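Local coordinates for protein ORF98 PTP-2 (Cydia pomonella granulosis virus, PDB 6I28) that probably removes phosphate groups from phosphotyrosine and phosphoserine or phosphothreonine in proteins, as expected of a viral dual-specificity phosphatase, at residues S44-D49 / H64-C69. Sequence-based numbering, arbitrary orientation.
Sequences SLIDSD and HLHVHC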
loop_
_atom_site.group_PDB
_atom_site.type_symbol
_atom_site.label_atom_id
_atom_site.label_comp_id
_atom_site.label_asym_id
_atom_site.label_seq_id
_atom_site.Cartn_x
_atom_site.Cartn_y
_atom_site.Cartn_z
ATOM N N SER A 44 -3.556 2.812 -7.047
ATOM C CA SER A 44 -2.739 2.316 -8.161
ATOM C C SER A 44 -1.396 3.031 -8.093
ATOM O O SER A 44 -1.296 4.254 -8.330
ATOM C CB SER A 44 -3.418 2.568 -9.514
ATOM O OG SER A 44 -4.646 1.891 -9.703
ATOM N N LEU A 45 -0.344 2.283 -7.815
ATOM C CA LEU A 45 1.019 2.795 -7.733
ATOM C C LEU A 45 1.769 2.201 -8.925
ATOM O O LEU A 45 2.430 1.156 -8.835
ATOM C CB LEU A 45 1.629 2.397 -6.446
ATOM C CG LEU A 45 0.955 2.917 -5.188
ATOM C CD1 LEU A 45 1.792 2.398 -4.015
ATOM C CD2 LEU A 45 0.775 4.356 -5.186
ATOM N N ILE A 46 1.620 2.844 -10.078
ATOM C CA ILE A 46 2.160 2.318 -11.325
ATOM C C ILE A 46 2.795 3.421 -12.158
ATOM O O ILE A 46 2.466 4.600 -12.026
ATOM C CB ILE A 46 1.098 1.579 -12.175
ATOM C CG1 ILE A 46 -0.028 2.537 -12.592
ATOM C CG2 ILE A 46 0.461 0.430 -11.389
ATOM C CD1 ILE A 46 -1.132 1.920 -13.386
ATOM N N ASP A 47 3.716 2.986 -13.033
ATOM C CA ASP A 47 4.393 3.858 -13.991
ATOM C C ASP A 47 3.780 3.738 -15.380
ATOM O O ASP A 47 4.187 4.461 -16.285
ATOM C CB ASP A 47 5.911 3.493 -14.049
ATOM C CG ASP A 47 6.182 2.012 -14.391
ATOM O OD1 ASP A 47 5.950 1.137 -13.520
ATOM O OD2 ASP A 47 6.711 1.752 -15.523
ATOM N N SER A 48 2.792 2.851 -15.555
ATOM C CA SER A 48 2.078 2.671 -16.809
ATOM C C SER A 48 0.822 3.539 -16.808
ATOM O O SER A 48 0.561 4.292 -15.866
ATOM C CB SER A 48 1.747 1.192 -17.028
ATOM O OG SER A 48 0.962 0.612 -15.992
ATOM N N ASP A 49 0.029 3.435 -17.872
ATOM C CA ASP A 49 -1.181 4.239 -18.005
ATOM C C ASP A 49 -2.283 3.711 -17.090
ATOM O O ASP A 49 -2.622 2.523 -17.157
ATOM C CB ASP A 49 -1.659 4.207 -19.453
ATOM C CG ASP A 49 -2.691 5.275 -19.761
ATOM O OD1 ASP A 49 -3.157 5.969 -18.823
ATOM O OD2 ASP A 49 -3.033 5.407 -20.963
ATOM N N HIS A 64 -10.807 5.932 -6.363
ATOM C CA HIS A 64 -9.675 5.378 -7.107
ATOM C C HIS A 64 -8.609 6.455 -7.222
ATOM O O HIS A 64 -8.826 7.482 -7.871
ATOM C CB HIS A 64 -10.101 4.881 -8.477
ATOM C CG HIS A 64 -9.069 4.040 -9.151
ATOM N ND1 HIS A 64 -9.359 3.215 -10.219
ATOM C CD2 HIS A 64 -7.747 3.890 -8.900
ATOM C CE1 HIS A 64 -8.252 2.592 -10.585
ATOM N NE2 HIS A 64 -7.262 2.985 -9.801
ATOM N N LEU A 65 -7.500 6.239 -6.543
ATOM C CA LEU A 65 -6.348 7.112 -6.486
ATOM C C LEU A 65 -5.183 6.496 -7.244
ATOM O O LEU A 65 -4.871 5.322 -7.071
ATOM C CB LEU A 65 -5.923 7.314 -5.034
ATOM C CG LEU A 65 -4.744 8.240 -4.719
ATOM C CD1 LEU A 65 -5.116 9.579 -5.320
ATOM C CD2 LEU A 65 -4.456 8.398 -3.249
ATOM N N HIS A 66 -4.485 7.316 -7.996
ATOM C CA HIS A 66 -3.296 6.938 -8.748
ATOM C C HIS A 66 -2.148 7.851 -8.354
ATOM O O HIS A 66 -2.305 9.071 -8.349
ATOM C CB HIS A 66 -3.553 7.068 -10.267
ATOM C CG HIS A 66 -2.326 6.923 -11.108
ATOM N ND1 HIS A 66 -1.952 7.852 -12.061
ATOM C CD2 HIS A 66 -1.368 5.964 -11.128
ATOM C CE1 HIS A 66 -0.829 7.469 -12.642
ATOM N NE2 HIS A 66 -0.449 6.332 -12.083
ATOM N N VAL A 67 -0.982 7.276 -8.069
ATOM C CA VAL A 67 0.271 8.014 -8.035
ATOM C C VAL A 67 1.213 7.392 -9.066
ATOM O O VAL A 67 1.527 6.193 -8.977
ATOM C CB VAL A 67 0.938 7.997 -6.642
ATOM C CG1 VAL A 67 2.280 8.692 -6.735
ATOM C CG2 VAL A 67 0.082 8.675 -5.598
ATOM N N HIS A 68 1.663 8.191 -10.025
ATOM C CA HIS A 68 2.670 7.744 -10.967
ATOM C C HIS A 68 4.022 7.651 -10.273
ATOM O O HIS A 68 4.583 8.675 -9.853
ATOM C CB HIS A 68 2.763 8.725 -12.122
ATOM C CG HIS A 68 3.725 8.311 -13.183
ATOM N ND1 HIS A 68 5.082 8.571 -13.108
ATOM C CD2 HIS A 68 3.524 7.678 -14.362
ATOM C CE1 HIS A 68 5.676 8.103 -14.190
ATOM N NE2 HIS A 68 4.751 7.572 -14.973
ATOM N N CYS A 69 4.559 6.442 -10.161
ATOM C CA CYS A 69 5.836 6.263 -9.482
ATOM C C CYS A 69 6.513 5.017 -10.024
ATOM O O CYS A 69 5.859 4.021 -10.333
ATOM C CB CYS A 69 5.706 6.114 -7.957
ATOM S SG CYS A 69 4.431 4.874 -7.432
#
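Ser44 pairs with His66 in a parallel bridge where strands 44-46 and 64-68 run 5.0 Å apart at 20°: Ser44 N donates to Leu65 O (2.8 Å, 170° at the hydrogen), and Val67 N returns a bond to Ser44 O (3.0 Å). Ile46 O receives two weak bonds, from Cys69 N and from His66 NE2, each 3.4 Å long. With CG anti to the backbone N (chi1 170°), the ring end of His66 leans toward 44-49; Ile46 O meets it at the edge, in the ring plane, and the two side chains cross at about a right angle, Ile46 CG1 3.9 Å from His66 NE2. Ser44 shares this face, and His64 brings its ring edge to it, NE2 2.8 Å from Ser44 OG in a hydrogen bond of undecided direction; His103 gives the hydroxyl a second partner. Leu45 and Val67 occupy the other face side by side, Leu45 CD2 3.9 Å from Val67 CB, with Met84 touching Val67. Farther along, Asp47 CA sits off-centre over the His68 ring in a CH-pi contact (4.2 Å to the centroid). Arg110 NH1 joins the two segments past their bridge, by a salt bridge to Asp47 OD1 and a hydrogen bond to Cys69 O. Strand 41-46, helix 51-57 and edge strand 64-68 form a beta-alpha-beta crossover whose C-terminal ends face the CX5R signature loop; its arginine, Arg110, probably binds substrate phosphate, as in related phosphatases.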